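Local coordinates for apical membrane antigen 1 (Babesia divergens, PDB 4APM), which binds calcium and probably acts at the moving junction through which this apicomplexan parasite invades its host cell, at residues G79-P83 with I161-P165; N59-N63 with T185-L189; C252-M256 with L325-I329; S109-A113 with E157-I161. All blocks are in the same frame, centred on the assembly; numbering follows the deposited sequence.

Interaction 1 (G79-P83 with I161-P165); sequences GLAFP and ILFTP
The carbonyl oxygen of Leu80 receives the backbone N-H of Phe163 at 2.8 Å (Phe163 N to Leu80 O), in a nearly linear bond that lies close to the C=O axis. A second bond runs in the other direction, from Phe82 N to Ile161 O, also 2.8 Å, with the donor in the carbonyl plane. Together they make a single beta bridge between Ala81 and Leu162. The directions from Leu80 to Pro83 and from Ile161 to Thr164 lie 115° apart, consistent with the pairing stopping at one bridge.

Beyond the bridge the aromatic rings take over. The Phe163 ring turns its edge to one face of Phe82 in a T-shaped stack, with centroids 5.2 Å apart and planes at 81°. Its own face receives Pro83, whose CD lies 3.9 Å from the Phe163 centroid in a CH-pi contact. Having CG anti to the backbone N (chi1 -160°) brings the Phe163 CD1 corner to both partners. At the Phe82 rim, Leu162 O sits near the ring plane, 3.4 Å from Phe82 CD1, while Ile161 CG2 touches the same carbon at 3.8 Å. At the other end of the contact, Leu80 CG meets Thr164 CG2.

Tyr148 adds another edge-to-face partner for Phe82, and Arg69 bonds its carbonyl. The arrangement is that of an isolated beta bridge tying a long loop to the exit of strand 158-161, within a sequence family of the PAN clan.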
ATOM      1  N   GLY A  79      24.226   5.823  -4.783  1.00 37.58           N
ATOM      2  CA  GLY A  79      22.925   5.405  -4.298  1.00 38.33           C
ATOM      3  C   GLY A  79      23.091   4.183  -3.430  1.00 37.56           C
ATOM      4  O   GLY A  79      24.119   4.016  -2.776  1.00 37.87           O
ATOM      5  N   LEU A  80      22.117   3.281  -3.522  1.00 36.09           N
ATOM      6  CA  LEU A  80      21.992   2.134  -2.635  1.00 33.09           C
ATOM      7  C   LEU A  80      22.120   0.834  -3.429  1.00 34.34           C
ATOM      8  O   LEU A  80      22.130  -0.268  -2.844  1.00 32.61           O
ATOM      9  CB  LEU A  80      20.611   2.162  -1.986  1.00 33.75           C
ATOM     10  CG  LEU A  80      20.412   2.665  -0.559  1.00 34.17           C
ATOM     11  CD1 LEU A  80      21.463   3.676  -0.159  1.00 25.22           C
ATOM     12  CD2 LEU A  80      19.000   3.187  -0.358  1.00 29.35           C
ATOM     13  N   ALA A  81      22.142   0.962  -4.756  1.00 29.01           N
ATOM     14  CA  ALA A  81      22.114  -0.183  -5.662  1.00 30.97           C
ATOM     15  C   ALA A  81      23.405  -0.982  -5.620  1.00 33.91           C
ATOM     16  O   ALA A  81      24.493  -0.424  -5.385  1.00 31.85           O
ATOM     17  CB  ALA A  81      21.838   0.280  -7.085  1.00 34.34           C
ATOM     18  N   PHE A  82      23.291  -2.286  -5.874  1.00 32.27           N
ATOM     19  CA  PHE A  82      24.465  -3.143  -6.025  1.00 33.34           C
ATOM     20  C   PHE A  82      25.607  -2.500  -6.813  1.00 35.22           C
ATOM     21  O   PHE A  82      25.380  -1.960  -7.906  1.00 40.36           O
ATOM     22  CB  PHE A  82      24.077  -4.473  -6.655  1.00 32.65           C
ATOM     23  CG  PHE A  82      24.177  -5.631  -5.711  1.00 39.06           C
ATOM     24  CD1 PHE A  82      23.487  -5.619  -4.504  1.00 40.37           C
ATOM     25  CD2 PHE A  82      24.977  -6.724  -6.011  1.00 40.78           C
ATOM     26  CE1 PHE A  82      23.597  -6.675  -3.615  1.00 42.94           C
ATOM     27  CE2 PHE A  82      25.082  -7.784  -5.131  1.00 44.86           C
ATOM     28  CZ  PHE A  82      24.386  -7.762  -3.934  1.00 44.15           C
ATOM     29  N   PRO A  83      26.853  -2.605  -6.292  1.00 37.79           N
ATOM     30  CA  PRO A  83      28.011  -2.200  -7.108  1.00 41.90           C
ATOM     31  C   PRO A  83      28.147  -3.041  -8.383  1.00 44.99           C
ATOM     32  O   PRO A  83      27.428  -4.044  -8.563  1.00 46.32           O
ATOM     33  CB  PRO A  83      29.209  -2.421  -6.179  1.00 34.63           C
ATOM     34  CG  PRO A  83      28.757  -3.434  -5.190  1.00 38.58           C
ATOM     35  CD  PRO A  83      27.259  -3.300  -5.055  1.00 39.81           C
ATOM     36  N   ILE A 161      18.950  -4.729  -7.554  1.00 29.93           N
ATOM     37  CA  ILE A 161      19.204  -5.277  -6.246  1.00 29.64           C
ATOM     38  C   ILE A 161      19.919  -4.219  -5.424  1.00 29.52           C
ATOM     39  O   ILE A 161      20.862  -3.576  -5.902  1.00 30.82           O
ATOM     40  CB  ILE A 161      20.025  -6.588  -6.332  1.00 28.80           C
ATOM     41  CG1 ILE A 161      19.411  -7.527  -7.385  1.00 28.30           C
ATOM     42  CG2 ILE A 161      20.131  -7.260  -4.969  1.00 28.47           C
ATOM     43  CD1 ILE A 161      17.982  -7.964  -7.119  1.00 23.04           C
ATOM     44  N   LEU A 162      19.423  -4.002  -4.215  1.00 28.44           N
ATOM     45  CA  LEU A 162      20.001  -3.040  -3.315  1.00 28.61           C
ATOM     46  C   LEU A 162      21.102  -3.726  -2.544  1.00 30.05           C
ATOM     47  O   LEU A 162      21.031  -4.935  -2.312  1.00 32.43           O
ATOM     48  CB  LEU A 162      18.927  -2.464  -2.380  1.00 28.88           C
ATOM     49  CG  LEU A 162      17.840  -1.706  -3.153  1.00 28.96           C
ATOM     50  CD1 LEU A 162      16.927  -0.878  -2.265  1.00 27.55           C
ATOM     51  CD2 LEU A 162      18.483  -0.815  -4.192  1.00 28.09           C
ATOM     52  N   PHE A 163      22.152  -2.975  -2.220  1.00 30.07           N
ATOM     53  CA  PHE A 163      23.303  -3.501  -1.484  1.00 31.40           C
ATOM     54  C   PHE A 163      23.105  -3.428   0.026  1.00 33.32           C
ATOM     55  O   PHE A 163      23.928  -3.926   0.773  1.00 34.73           O
ATOM     56  CB  PHE A 163      24.576  -2.730  -1.861  1.00 36.09           C
ATOM     57  CG  PHE A 163      25.858  -3.465  -1.550  1.00 40.02           C
ATOM     58  CD1 PHE A 163      26.116  -4.725  -2.103  1.00 42.06           C
ATOM     59  CD2 PHE A 163      26.837  -2.881  -0.745  1.00 45.19           C
ATOM     60  CE1 PHE A 163      27.299  -5.402  -1.824  1.00 44.46           C
ATOM     61  CE2 PHE A 163      28.036  -3.542  -0.485  1.00 43.67           C
ATOM     62  CZ  PHE A 163      28.261  -4.805  -1.019  1.00 45.56           C
ATOM     63  N   THR A 164      22.060  -2.733   0.478  1.00 36.19           N
ATOM     64  CA  THR A 164      21.800  -2.594   1.920  1.00 30.78           C
ATOM     65  C   THR A 164      20.308  -2.605   2.193  1.00 30.87           C
ATOM     66  O   THR A 164      19.539  -2.082   1.389  1.00 28.46           O
ATOM     67  CB  THR A 164      22.388  -1.280   2.495  1.00 30.19           C
ATOM     68  OG1 THR A 164      21.916  -1.096   3.838  1.00 33.77           O
ATOM     69  CG2 THR A 164      21.969  -0.098   1.680  1.00 26.57           C
ATOM     70  N   PRO A 165      19.890  -3.163   3.354  1.00 31.07           N
ATOM     71  CA  PRO A 165      18.481  -3.062   3.702  1.00 28.77           C
ATOM     72  C   PRO A 165      18.141  -1.742   4.411  1.00 31.93           C
ATOM     73  O   PRO A 165      16.974  -1.519   4.760  1.00 32.15           O
ATOM     74  CB  PRO A 165      18.275  -4.241   4.637  1.00 28.85           C
ATOM     75  CG  PRO A 165      19.597  -4.376   5.345  1.00 30.24           C
ATOM     76  CD  PRO A 165      20.649  -3.950   4.353  1.00 31.10           C
TER

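Interaction 2 (N59-N63 with T185-L189); sequences NLGNN and TSSLL
The Gly61 backbone lies against Thr185, Ser186 and Ser187, with Leu188 a little farther off. Its CA approaches Ser187 O to 3.1 Å, a CA-H...O contact with an angle of 135° at the hydrogen. The Gly61 carbonyl turns to the start of the segment, where Gly61 O lies 3.3 Å from Thr185 CB and 3.2 Å from Ser186 N. Gly61 N is also near Ser187 O, at 3.5 Å, but the angle is too poor for a hydrogen bond.

The side chains of Asn62 and Leu188 lie next to each other and point the same way, with Asn62 ND2 3.8 Å from Leu188 CB. A chi1 of 69° places the Asn62 CG between the backbone N and the carbonyl carbon, from where OD1 accepts the N-H of Ala64, closing an Asx turn; ND2 bonds the carbonyls of Arg78 and Pro75. The amide is therefore gripped at both ends, which should fix its rotation. Leu60 CD2 packs against the carbonyl of Leu188, 3.6 Å from Leu188 O.

A second shell sets these positions. Leu60 to Asn63 form a type I beta turn closed by Asn63 N to Leu60 O at 2.9 Å, which presents Gly61 to the partner. Thr185 OG1 is hydrogen-bonded to Gln76 OE1, anchoring the first modelled residue after a gap in the model. The turn follows strand 56-60, whose antiparallel partner 191-195 begins two residues after Leu189; Leu60 packs on Met191 of that strand and on Phe66 and Leu80 of the loop beyond the turn.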
ATOM      1  N   ASN A  59      14.922   8.538  -0.052  1.00 33.27           N
ATOM      2  CA  ASN A  59      15.602   9.837  -0.222  1.00 34.99           C
ATOM      3  C   ASN A  59      16.986   9.848   0.461  1.00 36.36           C
ATOM      4  O   ASN A  59      17.117   9.512   1.644  1.00 34.62           O
ATOM      5  CB  ASN A  59      14.756  10.978   0.361  1.00 36.64           C
ATOM      6  CG  ASN A  59      13.481  11.225  -0.412  1.00 46.77           C
ATOM      7  OD1 ASN A  59      13.397  10.933  -1.615  1.00 52.36           O
ATOM      8  ND2 ASN A  59      12.469  11.779   0.271  1.00 43.54           N
ATOM      9  N   LEU A  60      18.014  10.243  -0.278  1.00 40.38           N
ATOM     10  CA  LEU A  60      19.378  10.168   0.243  1.00 37.85           C
ATOM     11  C   LEU A  60      19.952  11.547   0.610  1.00 38.49           C
ATOM     12  O   LEU A  60      19.644  12.548  -0.033  1.00 34.57           O
ATOM     13  CB  LEU A  60      20.287   9.427  -0.737  1.00 32.70           C
ATOM     14  CG  LEU A  60      19.839   7.992  -1.047  1.00 33.82           C
ATOM     15  CD1 LEU A  60      20.856   7.312  -1.967  1.00 31.35           C
ATOM     16  CD2 LEU A  60      19.658   7.193   0.246  1.00 28.52           C
ATOM     17  N   GLY A  61      20.755  11.580   1.677  1.00 41.35           N
ATOM     18  CA  GLY A  61      21.437  12.800   2.111  1.00 45.43           C
ATOM     19  C   GLY A  61      22.235  13.500   1.017  1.00 46.48           C
ATOM     20  O   GLY A  61      22.229  14.727   0.931  1.00 49.43           O
ATOM     21  N   ASN A  62      22.896  12.726   0.162  1.00 41.40           N
ATOM     22  CA  ASN A  62      23.655  13.304  -0.940  1.00 42.59           C
ATOM     23  C   ASN A  62      22.791  13.668  -2.141  1.00 41.71           C
ATOM     24  O   ASN A  62      23.309  14.060  -3.179  1.00 48.46           O
ATOM     25  CB  ASN A  62      24.822  12.383  -1.358  1.00 40.04           C
ATOM     26  CG  ASN A  62      24.347  11.086  -2.016  1.00 47.80           C
ATOM     27  OD1 ASN A  62      23.152  10.889  -2.239  1.00 46.11           O
ATOM     28  ND2 ASN A  62      25.295  10.219  -2.376  1.00 43.14           N
ATOM     29  N   ASN A  63      21.474  13.533  -2.002  1.00 43.55           N
ATOM     30  CA  ASN A  63      20.531  13.802  -3.100  1.00 40.22           C
ATOM     31  C   ASN A  63      20.684  12.944  -4.364  1.00 39.34           C
ATOM     32  O   ASN A  63      20.084  13.234  -5.394  1.00 36.67           O
ATOM     33  CB  ASN A  63      20.504  15.287  -3.459  1.00 45.70           C
ATOM     34  CG  ASN A  63      19.582  16.084  -2.548  1.00 59.20           C
ATOM     35  OD1 ASN A  63      19.946  16.414  -1.413  1.00 64.05           O
ATOM     36  ND2 ASN A  63      18.353  16.338  -3.016  1.00 54.66           N
ATOM     37  N   THR A 185      24.213  19.095   1.610  1.00 75.61           N
ATOM     38  CA  THR A 185      23.955  17.669   1.427  1.00 76.41           C
ATOM     39  C   THR A 185      24.847  16.824   2.347  1.00 73.18           C
ATOM     40  O   THR A 185      26.063  17.030   2.409  1.00 76.49           O
ATOM     41  CB  THR A 185      24.121  17.230  -0.056  1.00 75.24           C
ATOM     42  OG1 THR A 185      25.482  16.857  -0.314  1.00 73.77           O
ATOM     43  CG2 THR A 185      23.693  18.349  -1.022  1.00 71.89           C
ATOM     44  N   SER A 186      24.230  15.912   3.099  1.00 74.41           N
ATOM     45  CA  SER A 186      24.980  15.017   3.990  1.00 72.89           C
ATOM     46  C   SER A 186      25.533  13.843   3.200  1.00 66.41           C
ATOM     47  O   SER A 186      25.682  13.912   1.975  1.00 70.41           O
ATOM     48  CB  SER A 186      24.102  14.483   5.138  1.00 69.42           C
ATOM     49  OG  SER A 186      23.145  15.436   5.566  1.00 75.82           O
ATOM     50  N   SER A 187      25.832  12.763   3.909  1.00 62.77           N
ATOM     51  CA  SER A 187      26.149  11.506   3.262  1.00 64.23           C
ATOM     52  C   SER A 187      24.885  10.785   2.792  1.00 62.39           C
ATOM     53  O   SER A 187      23.770  11.049   3.272  1.00 57.88           O
ATOM     54  CB  SER A 187      26.943  10.610   4.208  1.00 62.03           C
ATOM     55  OG  SER A 187      26.256  10.464   5.429  1.00 60.98           O
ATOM     56  N   LEU A 188      25.076   9.886   1.838  1.00 57.67           N
ATOM     57  CA  LEU A 188      24.090   8.874   1.494  1.00 53.75           C
ATOM     58  C   LEU A 188      23.460   8.191   2.726  1.00 59.92           C
ATOM     59  O   LEU A 188      22.284   7.830   2.694  1.00 59.25           O
ATOM     60  CB  LEU A 188      24.707   7.868   0.497  1.00 50.01           C
ATOM     61  CG  LEU A 188      24.763   6.341   0.625  1.00 53.62           C
ATOM     62  CD1 LEU A 188      25.799   5.798  -0.342  1.00 54.93           C
ATOM     63  CD2 LEU A 188      25.103   5.864   2.020  1.00 52.70           C
ATOM     64  N   LEU A 189      24.206   8.109   3.834  1.00 57.90           N
ATOM     65  CA  LEU A 189      23.758   7.363   5.021  1.00 53.98           C
ATOM     66  C   LEU A 189      22.673   8.082   5.803  1.00 52.15           C
ATOM     67  O   LEU A 189      22.139   7.549   6.786  1.00 52.31           O
ATOM     68  CB  LEU A 189      24.930   7.029   5.952  1.00 53.48           C
ATOM     69  CG  LEU A 189      25.953   5.989   5.460  1.00 61.39           C
ATOM     70  CD1 LEU A 189      27.223   5.975   6.324  1.00 53.06           C
ATOM     71  CD2 LEU A 189      25.337   4.599   5.367  1.00 49.60           C
TER

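Interaction 3 (C252-M256 with L325-I329); sequences CSALM and LCRVI
Leu255 CD1 reaches the strand-side sulfur, Cys326 SG, at 4.3 Å, and Val328 CG1 at 4.4 Å. The setting is a helix, 249-257, packed on an antiparallel four-stranded sheet and stapled to it by a disulfide, Cys252 SG to Cys326 SG at 2.1 Å. The short axes of 252-256 and 325-329 run 28° from parallel and approach to 8.9 Å, a separation that the two cysteines bridge.

With SG anti to the backbone N in both cysteines (chi1 near 180°), each sulfur points across the gap to the other. The CB atoms of Cys252 and Cys326 stand 3.6 Å apart, and the torsion about the S-S bond, 68°, gives the disulfide a right-handed sense.

One turn along the helix, Met256 brings its CB to Val328, while the rest of its side chain bends away from the strand at chi2 and chi3. Cys326 and Val328, on alternate positions of the strand, thus form the face that receives the helix. Phe242 of strand 242-245 packs beside Leu255 and Val328, and Ala317 of strand 316-320 lies against Met256. The apolar contact ends at Met256 CB and Val328 CB, 4.2 Å apart.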
ATOM      1  N   CYS A 252      -2.185  12.493  -0.128  1.00 24.08           N
ATOM      2  CA  CYS A 252      -2.834  11.645   0.871  1.00 25.09           C
ATOM      3  C   CYS A 252      -2.063  10.314   1.084  1.00 28.56           C
ATOM      4  O   CYS A 252      -1.761   9.900   2.232  1.00 25.81           O
ATOM      5  CB  CYS A 252      -4.244  11.348   0.424  1.00 25.47           C
ATOM      6  SG  CYS A 252      -5.125  10.302   1.577  1.00 33.21           S
ATOM      7  N   SER A 253      -1.679   9.691  -0.028  1.00 24.76           N
ATOM      8  CA  SER A 253      -0.937   8.472   0.032  1.00 26.47           C
ATOM      9  C   SER A 253       0.394   8.681   0.776  1.00 27.76           C
ATOM     10  O   SER A 253       0.749   7.883   1.653  1.00 25.29           O
ATOM     11  CB  SER A 253      -0.719   7.900  -1.373  1.00 27.09           C
ATOM     12  OG  SER A 253      -0.071   6.656  -1.291  1.00 27.68           O
ATOM     13  N   ALA A 254       1.093   9.778   0.490  1.00 25.51           N
ATOM     14  CA  ALA A 254       2.420  10.004   1.109  1.00 24.45           C
ATOM     15  C   ALA A 254       2.315  10.265   2.615  1.00 27.10           C
ATOM     16  O   ALA A 254       3.213   9.911   3.378  1.00 26.77           O
ATOM     17  CB  ALA A 254       3.152  11.155   0.417  1.00 23.69           C
ATOM     18  N   LEU A 255       1.222  10.915   3.018  1.00 27.75           N
ATOM     19  CA  LEU A 255       0.941  11.250   4.420  1.00 29.86           C
ATOM     20  C   LEU A 255       0.714   9.987   5.238  1.00 26.45           C
ATOM     21  O   LEU A 255       1.156   9.875   6.375  1.00 24.59           O
ATOM     22  CB  LEU A 255      -0.348  12.082   4.478  1.00 27.53           C
ATOM     23  CG  LEU A 255      -0.552  13.205   5.489  1.00 36.52           C
ATOM     24  CD1 LEU A 255      -2.044  13.430   5.738  1.00 33.96           C
ATOM     25  CD2 LEU A 255       0.204  13.008   6.786  1.00 33.16           C
ATOM     26  N   MET A 256      -0.114   9.096   4.695  1.00 27.25           N
ATOM     27  CA  MET A 256      -0.415   7.833   5.338  1.00 24.01           C
ATOM     28  C   MET A 256       0.849   6.940   5.396  1.00 26.37           C
ATOM     29  O   MET A 256       1.141   6.290   6.426  1.00 25.29           O
ATOM     30  CB  MET A 256      -1.531   7.144   4.560  1.00 25.87           C
ATOM     31  CG  MET A 256      -1.713   5.693   4.956  1.00 29.85           C
ATOM     32  SD  MET A 256      -1.698   4.512   3.627  1.00 35.73           S
ATOM     33  CE  MET A 256      -2.541   5.241   2.194  1.00 21.57           C
ATOM     34  N   LEU A 325     -10.261  15.851   1.552  1.00 33.40           N
ATOM     35  CA  LEU A 325      -9.971  15.390   2.890  1.00 30.47           C
ATOM     36  C   LEU A 325      -9.367  13.978   2.866  1.00 29.74           C
ATOM     37  O   LEU A 325      -9.969  13.034   2.350  1.00 26.75           O
ATOM     38  CB  LEU A 325     -11.174  15.493   3.809  1.00 27.38           C
ATOM     39  CG  LEU A 325     -10.931  15.178   5.293  1.00 26.27           C
ATOM     40  CD1 LEU A 325     -10.074  16.237   5.978  1.00 29.13           C
ATOM     41  CD2 LEU A 325     -12.257  15.072   6.008  1.00 24.21           C
ATOM     42  N   CYS A 326      -8.162  13.868   3.415  1.00 25.77           N
ATOM     43  CA  CYS A 326      -7.490  12.605   3.562  1.00 27.92           C
ATOM     44  C   CYS A 326      -7.684  12.091   5.000  1.00 27.90           C
ATOM     45  O   CYS A 326      -7.223  12.712   5.940  1.00 28.84           O
ATOM     46  CB  CYS A 326      -5.997  12.780   3.262  1.00 28.25           C
ATOM     47  SG  CYS A 326      -5.002  11.275   3.441  1.00 32.69           S
ATOM     48  N   ARG A 327      -8.385  10.970   5.168  1.00 25.67           N
ATOM     49  CA  ARG A 327      -8.562  10.402   6.501  1.00 25.32           C
ATOM     50  C   ARG A 327      -7.693   9.155   6.670  1.00 24.93           C
ATOM     51  O   ARG A 327      -7.991   8.117   6.094  1.00 25.70           O
ATOM     52  CB  ARG A 327     -10.030  10.062   6.769  1.00 22.96           C
ATOM     53  CG  ARG A 327     -10.997  11.238   6.630  1.00 28.60           C
ATOM     54  CD  ARG A 327     -12.348  10.912   7.292  1.00 31.74           C
ATOM     55  NE  ARG A 327     -12.989   9.716   6.716  1.00 31.78           N
ATOM     56  CZ  ARG A 327     -13.114   8.531   7.331  1.00 32.48           C
ATOM     57  NH1 ARG A 327     -12.680   8.343   8.585  1.00 32.09           N
ATOM     58  NH2 ARG A 327     -13.725   7.533   6.706  1.00 26.65           N
ATOM     59  N   VAL A 328      -6.617   9.251   7.438  1.00 24.03           N
ATOM     60  CA  VAL A 328      -5.838   8.065   7.687  1.00 26.52           C
ATOM     61  C   VAL A 328      -6.321   7.262   8.889  1.00 27.98           C
ATOM     62  O   VAL A 328      -6.819   7.830   9.866  1.00 28.65           O
ATOM     63  CB  VAL A 328      -4.302   8.233   7.483  1.00 27.40           C
ATOM     64  CG1 VAL A 328      -3.924   9.633   7.029  1.00 23.96           C
ATOM     65  CG2 VAL A 328      -3.467   7.679   8.632  1.00 25.83           C
ATOM     66  N   ILE A 329      -6.390   5.946   8.699  1.00 27.95           N
ATOM     67  CA  ILE A 329      -6.998   5.043   9.669  1.00 29.07           C
ATOM     68  C   ILE A 329      -6.035   3.936  10.107  1.00 29.84           C
ATOM     69  O   ILE A 329      -5.076   3.625   9.428  1.00 26.48           O
ATOM     70  CB  ILE A 329      -8.303   4.405   9.144  1.00 30.11           C
ATOM     71  CG1 ILE A 329      -8.042   3.575   7.875  1.00 29.91           C
ATOM     72  CG2 ILE A 329      -9.388   5.479   8.964  1.00 32.00           C
ATOM     73  CD1 ILE A 329      -9.231   2.758   7.394  1.00 29.52           C
TER

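Interaction 4 (S109-A113 with E157-I161); sequences SPVSA and EMCHI
Pro110, joined to Ser109 by a cis peptide bond, packs on two side chains of the opposing strand. Its CB stands over one face of the His160 ring, 3.9 Å from the centroid in a CH-pi contact. Its CG presses on Met158 CE at 3.5 Å, tighter than usual for two carbons.

This contact sits in an antiparallel pairing at the edge of a five-stranded sheet. Val111 and Cys159 form a hydrogen-bonded pair, with Val111 N to Cys159 O at 3.0 Å and Cys159 N to Val111 O at 2.7 Å. Ser112 and Met158 form the next, non-hydrogen-bonded pair. Past the ladder, Ala113 N donates to Glu157 O at 3.0 Å, from 41° above the carbonyl plane. Glu157 and Met158 fit a G1 beta bulge against strand 150-153.

Val111 CG2 meets Cys159 CB at 3.8 Å on the face where Cys159 is bonded to Cys129 of helix 125-134. On the Ser112 face, Met158 bends at chi2 and chi3, laying SD near Ser112 CB. Ser112 is also the N-cap of helix 113-118, its OG bonded to Asp115 N. At the far end a side chain replaces the backbone acceptor: Ile161 N donates to Ser109 OG, 3.2 Å, at 173°.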
ATOM      1  N   SER A 109      23.523  -6.914 -11.450  1.00 38.73           N
ATOM      2  CA  SER A 109      22.521  -5.844 -11.275  1.00 37.45           C
ATOM      3  C   SER A 109      22.851  -4.522 -11.976  1.00 35.13           C
ATOM      4  O   SER A 109      23.992  -4.095 -11.941  1.00 38.81           O
ATOM      5  CB  SER A 109      22.342  -5.566  -9.783  1.00 33.37           C
ATOM      6  OG  SER A 109      21.406  -4.540  -9.575  1.00 27.41           O
ATOM      7  N   PRO A 110      21.831  -3.809 -12.512  1.00 33.73           N
ATOM      8  CA  PRO A 110      20.431  -4.196 -12.652  1.00 33.79           C
ATOM      9  C   PRO A 110      20.302  -5.198 -13.797  1.00 34.57           C
ATOM     10  O   PRO A 110      21.202  -5.285 -14.623  1.00 35.45           O
ATOM     11  CB  PRO A 110      19.746  -2.878 -13.039  1.00 34.02           C
ATOM     12  CG  PRO A 110      20.788  -2.127 -13.792  1.00 31.98           C
ATOM     13  CD  PRO A 110      22.105  -2.515 -13.172  1.00 31.94           C
ATOM     14  N   VAL A 111      19.213  -5.957 -13.842  1.00 31.48           N
ATOM     15  CA  VAL A 111      18.955  -6.825 -14.996  1.00 33.52           C
ATOM     16  C   VAL A 111      17.582  -6.473 -15.583  1.00 31.91           C
ATOM     17  O   VAL A 111      16.719  -5.944 -14.874  1.00 34.70           O
ATOM     18  CB  VAL A 111      18.993  -8.339 -14.607  1.00 31.60           C
ATOM     19  CG1 VAL A 111      20.359  -8.749 -14.086  1.00 30.26           C
ATOM     20  CG2 VAL A 111      17.918  -8.657 -13.582  1.00 30.63           C
ATOM     21  N   SER A 112      17.357  -6.786 -16.850  1.00 27.70           N
ATOM     22  CA  SER A 112      16.109  -6.394 -17.482  1.00 28.78           C
ATOM     23  C   SER A 112      15.055  -7.456 -17.232  1.00 27.87           C
ATOM     24  O   SER A 112      15.391  -8.606 -16.981  1.00 32.80           O
ATOM     25  CB  SER A 112      16.303  -6.178 -18.990  1.00 27.44           C
ATOM     26  OG  SER A 112      16.257  -7.421 -19.680  1.00 37.43           O
ATOM     27  N   ALA A 113      13.782  -7.084 -17.346  1.00 28.30           N
ATOM     28  CA  ALA A 113      12.684  -8.056 -17.292  1.00 27.49           C
ATOM     29  C   ALA A 113      12.877  -9.190 -18.292  1.00 30.51           C
ATOM     30  O   ALA A 113      12.538 -10.346 -18.007  1.00 29.24           O
ATOM     31  CB  ALA A 113      11.353  -7.364 -17.523  1.00 25.46           C
ATOM     32  N   GLU A 157      11.522  -1.276 -17.094  1.00 34.45           N
ATOM     33  CA  GLU A 157      11.571  -2.743 -16.951  1.00 33.17           C
ATOM     34  C   GLU A 157      12.931  -3.277 -16.532  1.00 31.28           C
ATOM     35  O   GLU A 157      13.508  -4.124 -17.202  1.00 29.62           O
ATOM     36  CB  GLU A 157      11.081  -3.427 -18.218  1.00 34.73           C
ATOM     37  CG  GLU A 157       9.609  -3.178 -18.513  1.00 33.36           C
ATOM     38  CD  GLU A 157       9.158  -3.785 -19.831  1.00 38.86           C
ATOM     39  OE1 GLU A 157      10.016  -4.200 -20.631  1.00 47.55           O
ATOM     40  OE2 GLU A 157       7.940  -3.847 -20.075  1.00 41.82           O
ATOM     41  N   MET A 158      13.426  -2.777 -15.404  1.00 28.93           N
ATOM     42  CA  MET A 158      14.732  -3.112 -14.910  1.00 28.20           C
ATOM     43  C   MET A 158      14.606  -3.490 -13.447  1.00 32.41           C
ATOM     44  O   MET A 158      13.843  -2.865 -12.696  1.00 29.72           O
ATOM     45  CB  MET A 158      15.682  -1.922 -15.050  1.00 31.78           C
ATOM     46  CG  MET A 158      16.038  -1.551 -16.496  1.00 34.83           C
ATOM     47  SD  MET A 158      17.070  -2.785 -17.344  1.00 39.03           S
ATOM     48  CE  MET A 158      18.597  -2.704 -16.417  1.00 38.45           C
ATOM     49  N   CYS A 159      15.345  -4.532 -13.070  1.00 28.83           N
ATOM     50  CA  CYS A 159      15.339  -5.091 -11.746  1.00 28.53           C
ATOM     51  C   CYS A 159      16.626  -4.676 -11.028  1.00 29.12           C
ATOM     52  O   CYS A 159      17.710  -5.041 -11.454  1.00 28.55           O
ATOM     53  CB  CYS A 159      15.242  -6.630 -11.846  1.00 28.36           C
ATOM     54  SG  CYS A 159      15.321  -7.532 -10.271  1.00 37.13           S
ATOM     55  N   HIS A 160      16.495  -3.926  -9.936  1.00 26.73           N
ATOM     56  CA  HIS A 160      17.642  -3.497  -9.147  1.00 27.20           C
ATOM     57  C   HIS A 160      17.756  -4.248  -7.844  1.00 30.56           C
ATOM     58  O   HIS A 160      16.797  -4.354  -7.067  1.00 28.97           O
ATOM     59  CB  HIS A 160      17.561  -2.002  -8.855  1.00 29.08           C
ATOM     60  CG  HIS A 160      17.455  -1.146 -10.084  1.00 27.86           C
ATOM     61  ND1 HIS A 160      18.515  -0.504 -10.614  1.00 29.56           N
ATOM     62  CD2 HIS A 160      16.369  -0.863 -10.907  1.00 29.31           C
ATOM     63  CE1 HIS A 160      18.123   0.168 -11.712  1.00 29.16           C
ATOM     64  NE2 HIS A 160      16.806  -0.054 -11.887  1.00 28.90           N
ATOM     65  N   ILE A 161      18.950  -4.729  -7.554  1.00 29.93           N
ATOM     66  CA  ILE A 161      19.204  -5.277  -6.246  1.00 29.64           C
ATOM     67  C   ILE A 161      19.919  -4.219  -5.424  1.00 29.52           C
ATOM     68  O   ILE A 161      20.862  -3.576  -5.902  1.00 30.82           O
ATOM     69  CB  ILE A 161      20.025  -6.588  -6.332  1.00 28.80           C
ATOM     70  CG1 ILE A 161      19.411  -7.527  -7.385  1.00 28.30           C
ATOM     71  CG2 ILE A 161      20.131  -7.260  -4.969  1.00 28.47           C
ATOM     72  CD1 ILE A 161      17.982  -7.964  -7.119  1.00 23.04           C
TER

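Interactions 1, 2 and 4 belong to one region of the molecule, while interaction 3 lies apart, its centre about 30 Å from that of interaction 1 and its nearest atoms about 9 Å from interaction 2. Interactions 1 and 4 share Ile161, and their centres are about 12 Å apart; Phe82 CB touches Ser109 CB at 3.7 Å. Interaction 1 also leans on interaction 2, with Gly79 O 3.5 Å from Leu188 CD1, and is nested inside the chain loop that interaction 2 closes. Interaction 4 is nested there too, without touching it. Of the contacts, interaction 4 can be placed against the calcium site: the Val111 side chain is about 12 Å from Gly120, a calcium ligand.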